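Local structure of 4-alpha-glucanotransferase (Streptococcus agalactiae, 6M6T) at residues K3-M11 with Y437-M448; P362-G370 with I379-E387. The protein is an amylomaltase, a 4-alpha-glucanotransferase built on a TIM barrel, and binds glycans in its pockets. All blocks are in the same frame, centred on the assembly; numbering follows the deposited sequence.

Interaction 1: K3-M11 with Y437-M448; sequences KKRASGVLM and YATVSQTTITCM
Ile445 fills the hollow over Gly8: its CD1 comes within 3.7 Å of Gly8 CA, where no side chain stands in the way. Its other branch, CG2, lies anti to the backbone N and meets Leu10 CB at 3.6 Å, wedging between Gly8 and Leu10. Further along this same face, Leu10 CD2 butts against Cys447 SG. Met448 does the filling at the end of the strands. Bent at both chi2 and chi3 (65° and 59°), it folds back to set CE against Val9 CG1, while its CB and CG support Met11. On the Val9 face the Tyr437 ring lies obliquely against Ser7 CB, with Thr444 OG1 over one of its faces, and its hydroxyl shares a hydrogen bond with Thr446 OG1 (2.7 Å). Between the two faces runs a parallel ladder, with Leu10 N bonding to Thr446 O at 2.8 Å. Beyond its other end Arg5 bends to give weak bonds to Thr439 O, its stronger partner being Tyr494 O. The two strands are the first and last of the TIM barrel, so their pairing closes it. Strand 43-45 flanks 6-10, strand 389-392 flanks 443-447, and Phe32 of helix 27-38 packs onto Val9 and Met448.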
loop_
_atom_site.group_PDB
_atom_site.type_symbol
_atom_site.label_atom_id
_atom_site.label_comp_id
_atom_site.label_asym_id
_atom_site.label_seq_id
_atom_site.Cartn_x
_atom_site.Cartn_y
_atom_site.Cartn_z
ATOM N N LYS A 3 4.602 11.427 -25.503
ATOM C CA LYS A 3 5.046 10.401 -24.552
ATOM C C LYS A 3 4.208 9.123 -24.679
ATOM O O LYS A 3 3.010 9.181 -24.980
ATOM C CB LYS A 3 4.997 10.932 -23.115
ATOM C CG LYS A 3 5.907 12.125 -22.896
ATOM C CD LYS A 3 6.684 12.035 -21.556
ATOM C CE LYS A 3 6.019 12.863 -20.415
ATOM N NZ LYS A 3 6.590 14.171 -20.222
ATOM N N LYS A 4 4.851 7.979 -24.433
ATOM C CA LYS A 4 4.264 6.668 -24.719
ATOM C C LYS A 4 3.113 6.375 -23.769
ATOM O O LYS A 4 3.294 6.406 -22.550
ATOM C CB LYS A 4 5.329 5.581 -24.588
ATOM C CG LYS A 4 4.873 4.158 -24.914
ATOM C CD LYS A 4 4.538 3.955 -26.408
ATOM C CE LYS A 4 5.764 3.521 -27.224
ATOM N NZ LYS A 4 5.834 4.341 -28.485
ATOM N N ARG A 5 1.935 6.091 -24.323
ATOM C CA ARG A 5 0.774 5.757 -23.511
ATOM C C ARG A 5 0.844 4.303 -23.054
ATOM O O ARG A 5 1.599 3.497 -23.591
ATOM C CB ARG A 5 -0.521 6.004 -24.277
ATOM C CG ARG A 5 -0.963 7.458 -24.315
ATOM C CD ARG A 5 -1.876 7.740 -25.515
ATOM N NE ARG A 5 -3.213 7.178 -25.349
ATOM C CZ ARG A 5 -4.258 7.884 -24.936
ATOM N NH1 ARG A 5 -4.098 9.172 -24.664
ATOM N NH2 ARG A 5 -5.451 7.315 -24.804
ATOM N N ALA A 6 0.065 3.986 -22.023
ATOM C CA ALA A 6 0.121 2.693 -21.349
ATOM C C ALA A 6 -1.069 2.584 -20.401
ATOM O O ALA A 6 -1.836 3.535 -20.207
ATOM C CB ALA A 6 1.431 2.505 -20.588
ATOM N N SER A 7 -1.221 1.397 -19.813
ATOM C CA SER A 7 -2.301 1.139 -18.874
ATOM C C SER A 7 -1.854 0.056 -17.905
ATOM O O SER A 7 -0.809 -0.589 -18.079
ATOM C CB SER A 7 -3.597 0.728 -19.576
ATOM O OG SER A 7 -3.766 -0.676 -19.546
ATOM N N GLY A 8 -2.645 -0.101 -16.851
ATOM C CA GLY A 8 -2.296 -1.039 -15.802
ATOM C C GLY A 8 -3.513 -1.372 -14.977
ATOM O O GLY A 8 -4.587 -0.790 -15.135
ATOM N N VAL A 9 -3.324 -2.328 -14.082
ATOM C CA VAL A 9 -4.411 -2.870 -13.280
ATOM C C VAL A 9 -4.070 -2.654 -11.811
ATOM O O VAL A 9 -2.904 -2.762 -11.415
ATOM C CB VAL A 9 -4.656 -4.359 -13.637
ATOM C CG1 VAL A 9 -5.484 -5.090 -12.598
ATOM C CG2 VAL A 9 -5.347 -4.453 -14.994
ATOM N N LEU A 10 -5.085 -2.302 -11.016
ATOM C CA LEU A 10 -4.927 -2.019 -9.586
ATOM C C LEU A 10 -5.478 -3.197 -8.778
ATOM O O LEU A 10 -6.694 -3.334 -8.578
ATOM C CB LEU A 10 -5.611 -0.711 -9.199
ATOM C CG LEU A 10 -5.540 -0.401 -7.705
ATOM C CD1 LEU A 10 -4.183 0.190 -7.325
ATOM C CD2 LEU A 10 -6.644 0.532 -7.306
ATOM N N MET A 11 -4.567 -4.033 -8.293
ATOM C CA MET A 11 -4.941 -5.201 -7.505
ATOM C C MET A 11 -3.856 -5.521 -6.489
ATOM O O MET A 11 -2.716 -5.832 -6.857
ATOM C CB MET A 11 -5.169 -6.422 -8.373
ATOM C CG MET A 11 -6.327 -7.206 -7.886
ATOM S SD MET A 11 -6.236 -8.894 -8.423
ATOM C CE MET A 11 -7.749 -9.372 -7.651
ATOM N N TYR A 437 -10.183 5.244 -20.565
ATOM C CA TYR A 437 -9.079 4.915 -21.450
ATOM C C TYR A 437 -9.001 5.871 -22.622
ATOM O O TYR A 437 -7.936 5.991 -23.238
ATOM C CB TYR A 437 -9.206 3.468 -21.932
ATOM C CG TYR A 437 -8.573 2.500 -20.974
ATOM C CD1 TYR A 437 -8.740 2.654 -19.608
ATOM C CD2 TYR A 437 -7.788 1.455 -21.426
ATOM C CE1 TYR A 437 -8.164 1.785 -18.720
ATOM C CE2 TYR A 437 -7.193 0.574 -20.536
ATOM C CZ TYR A 437 -7.389 0.750 -19.185
ATOM O OH TYR A 437 -6.802 -0.093 -18.287
ATOM N N ALA A 438 -10.095 6.569 -22.932
ATOM C CA ALA A 438 -10.046 7.561 -23.996
ATOM C C ALA A 438 -9.365 8.868 -23.598
ATOM O O ALA A 438 -9.132 9.701 -24.482
ATOM C CB ALA A 438 -11.461 7.859 -24.490
ATOM N N THR A 439 -9.035 9.072 -22.320
ATOM C CA THR A 439 -8.481 10.345 -21.869
ATOM C C THR A 439 -7.029 10.517 -22.321
ATOM O O THR A 439 -6.329 9.557 -22.644
ATOM C CB THR A 439 -8.559 10.472 -20.341
ATOM O OG1 THR A 439 -7.459 9.788 -19.732
ATOM C CG2 THR A 439 -9.864 9.900 -19.806
ATOM N N VAL A 440 -6.569 11.765 -22.311
ATOM C CA VAL A 440 -5.238 12.082 -22.812
ATOM C C VAL A 440 -4.157 11.682 -21.818
ATOM O O VAL A 440 -2.973 11.969 -22.038
ATOM C CB VAL A 440 -5.128 13.576 -23.150
ATOM C CG1 VAL A 440 -6.224 13.956 -24.104
ATOM C CG2 VAL A 440 -5.199 14.418 -21.892
ATOM N N SER A 441 -4.558 11.042 -20.713
ATOM C CA SER A 441 -3.617 10.675 -19.658
ATOM C C SER A 441 -2.578 9.695 -20.187
ATOM O O SER A 441 -2.889 8.829 -21.007
ATOM C CB SER A 441 -4.365 10.052 -18.469
ATOM O OG SER A 441 -4.848 11.016 -17.546
ATOM N N GLN A 442 -1.330 9.824 -19.717
ATOM C CA GLN A 442 -0.296 8.920 -20.208
ATOM C C GLN A 442 -0.543 7.499 -19.742
ATOM O O GLN A 442 -0.286 6.554 -20.498
ATOM C CB GLN A 442 1.099 9.397 -19.795
ATOM C CG GLN A 442 1.523 9.115 -18.350
ATOM C CD GLN A 442 2.874 9.757 -17.991
ATOM O OE1 GLN A 442 3.005 10.990 -17.927
ATOM N NE2 GLN A 442 3.883 8.918 -17.757
ATOM N N THR A 443 -1.083 7.330 -18.532
ATOM C CA THR A 443 -1.376 6.023 -17.963
ATOM C C THR A 443 -2.752 6.043 -17.321
ATOM O O THR A 443 -3.117 7.009 -16.660
ATOM C CB THR A 443 -0.333 5.609 -16.915
ATOM O OG1 THR A 443 0.991 5.847 -17.415
ATOM C CG2 THR A 443 -0.474 4.133 -16.576
ATOM N N THR A 444 -3.511 4.980 -17.520
ATOM C CA THR A 444 -4.780 4.775 -16.842
ATOM C C THR A 444 -4.746 3.416 -16.167
ATOM O O THR A 444 -4.189 2.454 -16.712
ATOM C CB THR A 444 -5.957 4.840 -17.817
ATOM O OG1 THR A 444 -5.722 3.927 -18.903
ATOM C CG2 THR A 444 -6.152 6.284 -18.354
ATOM N N ILE A 445 -5.333 3.344 -14.977
ATOM C CA ILE A 445 -5.312 2.133 -14.163
ATOM C C ILE A 445 -6.740 1.684 -13.904
ATOM O O ILE A 445 -7.594 2.488 -13.511
ATOM C CB ILE A 445 -4.571 2.343 -12.833
ATOM C CG1 ILE A 445 -3.219 2.992 -13.085
ATOM C CG2 ILE A 445 -4.374 1.023 -12.151
ATOM C CD1 ILE A 445 -2.278 2.082 -13.812
ATOM N N THR A 446 -6.990 0.397 -14.106
ATOM C CA THR A 446 -8.316 -0.178 -13.968
ATOM C C THR A 446 -8.389 -0.998 -12.690
ATOM O O THR A 446 -7.508 -1.821 -12.421
ATOM C CB THR A 446 -8.650 -1.029 -15.184
ATOM O OG1 THR A 446 -8.681 -0.177 -16.341
ATOM C CG2 THR A 446 -10.006 -1.725 -14.988
ATOM N N CYS A 447 -9.420 -0.739 -11.894
ATOM C CA CYS A 447 -9.602 -1.405 -10.615
ATOM C C CYS A 447 -10.139 -2.796 -10.885
ATOM O O CYS A 447 -11.253 -2.928 -11.401
ATOM C CB CYS A 447 -10.583 -0.619 -9.749
ATOM S SG CYS A 447 -9.858 0.503 -8.516
ATOM N N MET A 448 -9.368 -3.830 -10.537
ATOM C CA MET A 448 -9.781 -5.190 -10.874
ATOM C C MET A 448 -11.214 -5.494 -10.438
ATOM O O MET A 448 -11.867 -6.359 -11.036
ATOM C CB MET A 448 -8.800 -6.202 -10.261
ATOM C CG MET A 448 -9.168 -7.672 -10.472
ATOM S SD MET A 448 -9.118 -8.189 -12.202
ATOM C CE MET A 448 -7.440 -7.831 -12.600
#

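Interaction 2: P362-G370 with I379-E387; sequences PGMKIMEFG and IDIPHNYTE. With AC1 (4,6-dideoxy-4-{[(1S,4R,5S,6S)-4,5,6-trihydroxy-3-(hydroxymethyl)cyclohex-2-en-1-yl]amino}-alpha-D-glucopyranose), chain J.
Lys365 lies across one face of the Tyr385 ring, its CB 3.8 Å from the ring centroid in a CH-pi contact and its CG 3.5 Å from Tyr385 CD1. Pro382 CA backs the opposite face, so the ring is sandwiched. The lysine chain bends at chi2 (-64°) and slides past the tyrosine in the opposite direction, carrying CE to 3.4 Å from Ile379 O. At the far end of the ring, Met367 CG meets Tyr385 OH at 3.5 Å, and its sulfur reaches Pro382. Asp380 is the polar centre. Its OD1 accepts the backbone N-H of Ile366 at 3.2 Å, met from well above the carboxylate plane (58° out of it). OD2 instead lies near the edge of Phe369, 3.6 Å from Phe369 CB, with ring and carboxylate planes 54° apart. The ring then carries the contact to the ligand: Phe369 CZ is 3.4 Å from AC1 C6.

Behind this first shell, the 3-10 turn 367-369, tied by Phe369 N to Ile366 O, brings Phe369 beside the aspartate, and Gly370 lets the backbone at Asp380 come close. The turn 382-384 places Tyr385, while Tyr419 of helix 410-419 packs on Ile381 and Pro382. Outward, Lys365 bonds through its backbone to Tyr392.

Asp380 and Phe369 both belong to a glycan pocket, and Asp380 also touches a bound alpha-D-glucopyranose. Lys365 NZ stays 5.9 Å from Asp380 OD1, so any effect of its charge on the carboxylate would be through space, whereas a backbone N-H holds OD1 directly.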
loop_
_atom_site.group_PDB
_atom_site.type_symbol
_atom_site.label_atom_id
_atom_site.label_comp_id
_atom_site.label_asym_id
_atom_site.label_seq_id
_atom_site.Cartn_x
_atom_site.Cartn_y
_atom_site.Cartn_z
ATOM N N PRO A 362 4.084 12.849 -12.399
ATOM C CA PRO A 362 2.636 12.777 -12.610
ATOM C C PRO A 362 1.856 12.853 -11.302
ATOM O O PRO A 362 2.276 12.357 -10.255
ATOM C CB PRO A 362 2.434 11.422 -13.306
ATOM C CG PRO A 362 3.816 10.894 -13.623
ATOM C CD PRO A 362 4.818 11.949 -13.309
ATOM N N GLY A 363 0.692 13.488 -11.383
ATOM C CA GLY A 363 -0.293 13.436 -10.335
ATOM C C GLY A 363 -1.512 12.643 -10.762
ATOM O O GLY A 363 -1.560 12.055 -11.838
ATOM N N MET A 364 -2.516 12.662 -9.901
ATOM C CA MET A 364 -3.652 11.774 -10.060
ATOM C C MET A 364 -4.876 12.512 -10.592
ATOM O O MET A 364 -4.972 13.742 -10.533
ATOM C CB MET A 364 -3.978 11.092 -8.730
ATOM C CG MET A 364 -2.835 10.226 -8.206
ATOM S SD MET A 364 -3.430 8.765 -7.343
ATOM C CE MET A 364 -1.979 7.706 -7.426
ATOM N N LYS A 365 -5.808 11.725 -11.140
ATOM C CA LYS A 365 -7.129 12.175 -11.580
ATOM C C LYS A 365 -8.096 11.034 -11.282
ATOM O O LYS A 365 -7.978 9.944 -11.855
ATOM C CB LYS A 365 -7.154 12.548 -13.071
ATOM C CG LYS A 365 -6.494 13.899 -13.429
ATOM C CD LYS A 365 -7.225 15.101 -12.792
ATOM C CE LYS A 365 -6.437 16.413 -12.925
ATOM N NZ LYS A 365 -5.668 16.490 -14.215
ATOM N N ILE A 366 -9.026 11.262 -10.363
ATOM C CA ILE A 366 -9.961 10.232 -9.936
ATOM C C ILE A 366 -11.309 10.590 -10.539
ATOM O O ILE A 366 -12.022 11.457 -10.027
ATOM C CB ILE A 366 -10.026 10.103 -8.409
ATOM C CG1 ILE A 366 -8.684 9.600 -7.869
ATOM C CG2 ILE A 366 -11.170 9.164 -7.972
ATOM C CD1 ILE A 366 -8.789 8.831 -6.548
ATOM N N MET A 367 -11.672 9.909 -11.624
ATOM C CA MET A 367 -12.852 10.312 -12.380
ATOM C C MET A 367 -14.127 10.281 -11.558
ATOM O O MET A 367 -15.128 10.876 -11.973
ATOM C CB MET A 367 -13.050 9.404 -13.577
ATOM C CG MET A 367 -13.697 10.056 -14.796
ATOM S SD MET A 367 -13.619 8.853 -16.144
ATOM C CE MET A 367 -12.522 7.653 -15.406
ATOM N N GLU A 368 -14.133 9.575 -10.426
ATOM C CA GLU A 368 -15.365 9.465 -9.660
ATOM C C GLU A 368 -15.704 10.748 -8.934
ATOM O O GLU A 368 -16.877 10.977 -8.643
ATOM C CB GLU A 368 -15.281 8.301 -8.676
ATOM C CG GLU A 368 -15.880 7.042 -9.243
ATOM C CD GLU A 368 -15.580 5.815 -8.418
ATOM O OE1 GLU A 368 -15.766 5.872 -7.184
ATOM O OE2 GLU A 368 -15.158 4.793 -9.004
ATOM N N PHE A 369 -14.714 11.588 -8.661
ATOM C CA PHE A 369 -14.926 12.898 -8.063
ATOM C C PHE A 369 -15.392 13.948 -9.067
ATOM O O PHE A 369 -15.626 15.098 -8.675
ATOM C CB PHE A 369 -13.629 13.403 -7.426
ATOM C CG PHE A 369 -13.095 12.536 -6.322
ATOM C CD1 PHE A 369 -13.942 11.987 -5.374
ATOM C CD2 PHE A 369 -11.727 12.308 -6.211
ATOM C CE1 PHE A 369 -13.438 11.217 -4.349
ATOM C CE2 PHE A 369 -11.227 11.535 -5.194
ATOM C CZ PHE A 369 -12.085 10.989 -4.260
ATOM N N GLY A 370 -15.507 13.596 -10.344
ATOM C CA GLY A 370 -15.624 14.587 -11.394
ATOM C C GLY A 370 -16.952 14.636 -12.114
ATOM O O GLY A 370 -17.043 15.222 -13.191
ATOM N N ILE A 379 -12.391 19.610 -11.763
ATOM C CA ILE A 379 -11.063 19.357 -12.311
ATOM C C ILE A 379 -10.758 17.875 -12.478
ATOM O O ILE A 379 -9.667 17.523 -12.955
ATOM C CB ILE A 379 -9.988 19.988 -11.413
ATOM C CG1 ILE A 379 -9.879 19.197 -10.112
ATOM C CG2 ILE A 379 -10.347 21.431 -11.131
ATOM C CD1 ILE A 379 -8.622 18.340 -10.008
ATOM N N ASP A 380 -11.667 17.001 -12.048
ATOM C CA ASP A 380 -11.555 15.568 -12.266
ATOM C C ASP A 380 -12.475 15.089 -13.386
ATOM O O ASP A 380 -12.722 13.884 -13.498
ATOM C CB ASP A 380 -11.856 14.801 -10.969
ATOM C CG ASP A 380 -10.710 14.871 -9.940
ATOM O OD1 ASP A 380 -9.577 14.437 -10.269
ATOM O OD2 ASP A 380 -10.951 15.332 -8.790
ATOM N N ILE A 381 -13.007 16.003 -14.196
ATOM C CA ILE A 381 -13.832 15.636 -15.355
ATOM C C ILE A 381 -12.902 15.397 -16.541
ATOM O O ILE A 381 -11.946 16.161 -16.744
ATOM C CB ILE A 381 -14.904 16.706 -15.665
ATOM C CG1 ILE A 381 -16.041 16.124 -16.518
ATOM C CG2 ILE A 381 -14.292 17.902 -16.366
ATOM C CD1 ILE A 381 -17.429 16.582 -16.151
ATOM N N PRO A 382 -13.129 14.343 -17.330
ATOM C CA PRO A 382 -12.130 13.938 -18.349
ATOM C C PRO A 382 -11.588 15.060 -19.235
ATOM O O PRO A 382 -10.390 15.064 -19.556
ATOM C CB PRO A 382 -12.898 12.900 -19.177
ATOM C CG PRO A 382 -13.899 12.311 -18.213
ATOM C CD PRO A 382 -14.213 13.352 -17.170
ATOM N N HIS A 383 -12.416 16.019 -19.618
ATOM C CA HIS A 383 -11.875 16.990 -20.551
ATOM C C HIS A 383 -10.929 17.965 -19.917
ATOM O O HIS A 383 -10.662 18.958 -20.581
ATOM C CB HIS A 383 -13.011 17.738 -21.241
ATOM C CG HIS A 383 -13.891 18.517 -20.311
ATOM N ND1 HIS A 383 -15.222 18.200 -20.108
ATOM C CD2 HIS A 383 -13.645 19.622 -19.562
ATOM C CE1 HIS A 383 -15.751 19.066 -19.260
ATOM N NE2 HIS A 383 -14.816 19.936 -18.913
ATOM N N ASN A 384 -10.440 17.771 -18.691
ATOM C CA ASN A 384 -9.462 18.665 -18.088
ATOM C C ASN A 384 -8.157 17.955 -17.770
ATOM O O ASN A 384 -7.258 18.558 -17.154
ATOM C CB ASN A 384 -10.026 19.298 -16.813
ATOM C CG ASN A 384 -11.093 20.314 -17.108
ATOM O OD1 ASN A 384 -12.123 20.376 -16.431
ATOM N ND2 ASN A 384 -10.861 21.118 -18.140
ATOM N N TYR A 385 -8.032 16.690 -18.165
ATOM C CA TYR A 385 -6.816 15.944 -17.902
ATOM C C TYR A 385 -5.740 16.364 -18.891
ATOM O O TYR A 385 -6.034 16.782 -20.015
ATOM C CB TYR A 385 -7.073 14.445 -18.006
ATOM C CG TYR A 385 -8.133 13.915 -17.073
ATOM C CD1 TYR A 385 -8.690 14.713 -16.079
ATOM C CD2 TYR A 385 -8.569 12.603 -17.183
ATOM C CE1 TYR A 385 -9.663 14.219 -15.220
ATOM C CE2 TYR A 385 -9.545 12.091 -16.341
ATOM C CZ TYR A 385 -10.086 12.899 -15.347
ATOM O OH TYR A 385 -11.049 12.385 -14.489
ATOM N N THR A 386 -4.486 16.276 -18.456
ATOM C CA THR A 386 -3.350 16.456 -19.344
ATOM C C THR A 386 -2.534 15.164 -19.358
ATOM O O THR A 386 -2.846 14.200 -18.657
ATOM C CB THR A 386 -2.508 17.660 -18.927
ATOM O OG1 THR A 386 -1.529 17.237 -17.979
ATOM C CG2 THR A 386 -3.394 18.720 -18.291
ATOM N N GLU A 387 -1.495 15.137 -20.190
ATOM C CA GLU A 387 -0.760 13.896 -20.401
ATOM C C GLU A 387 -0.031 13.469 -19.137
ATOM O O GLU A 387 -0.046 12.289 -18.776
ATOM C CB GLU A 387 0.210 14.067 -21.575
ATOM C CG GLU A 387 1.301 13.002 -21.700
ATOM C CD GLU A 387 2.572 13.389 -20.954
ATOM O OE1 GLU A 387 2.980 12.647 -20.032
ATOM O OE2 GLU A 387 3.161 14.445 -21.280
HETATM C C1 AC1 J . -12.293 14.414 -0.821
HETATM O O2 AC1 J . -12.636 15.391 1.374
HETATM C C2 AC1 J . -12.156 14.220 0.689
HETATM C C4A AC1 J . -5.774 10.737 1.103
HETATM C C3 AC1 J . -10.702 14.070 1.028
HETATM O O3 AC1 J . -10.627 13.896 2.437
HETATM C C4 AC1 J . -10.122 12.852 0.307
HETATM N N4A AC1 J . -8.675 12.740 0.512
HETATM C C5 AC1 J . -10.331 12.961 -1.189
HETATM O O5 AC1 J . -11.733 13.226 -1.513
HETATM C C6 AC1 J . -9.816 11.657 -1.833
HETATM C C1B AC1 J . -8.260 12.078 1.757
HETATM C C2B AC1 J . -6.903 12.622 2.075
HETATM O O2B AC1 J . -7.010 14.045 2.044
HETATM C C3B AC1 J . -5.952 12.201 0.985
HETATM O O3B AC1 J . -4.671 12.777 1.196
HETATM O O4 AC1 J . -4.941 10.284 0.015
HETATM C C5B AC1 J . -7.014 10.078 1.144
HETATM C C7B AC1 J . -8.199 10.711 1.520
HETATM C C6B AC1 J . -7.034 8.595 0.837
HETATM O O6B AC1 J . -5.967 8.356 -0.084
#

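In the fold
Both contacts belong to the same parallel sheet: interaction 1 pairs its strands 6-10 and 443-447, and interaction 2 sets the end of strand 363-366 against the loop leading to 389-392, the strand next to 443-447. Interaction 1 is largely buried, a ladder of backbone bonds with apolar side chains on its faces. Interaction 2 is only partly buried and relies on side chains: a carboxylate taking a backbone N-H, and a lysine chain over a tyrosine ring. Along the chain it is nested inside the long loop that interaction 1 closes. They meet where Gln442 N probably bonds to Glu387 O and Val440 packs on Tyr385 and Thr386; Lys3 adds a long, weak ion pair with Glu387.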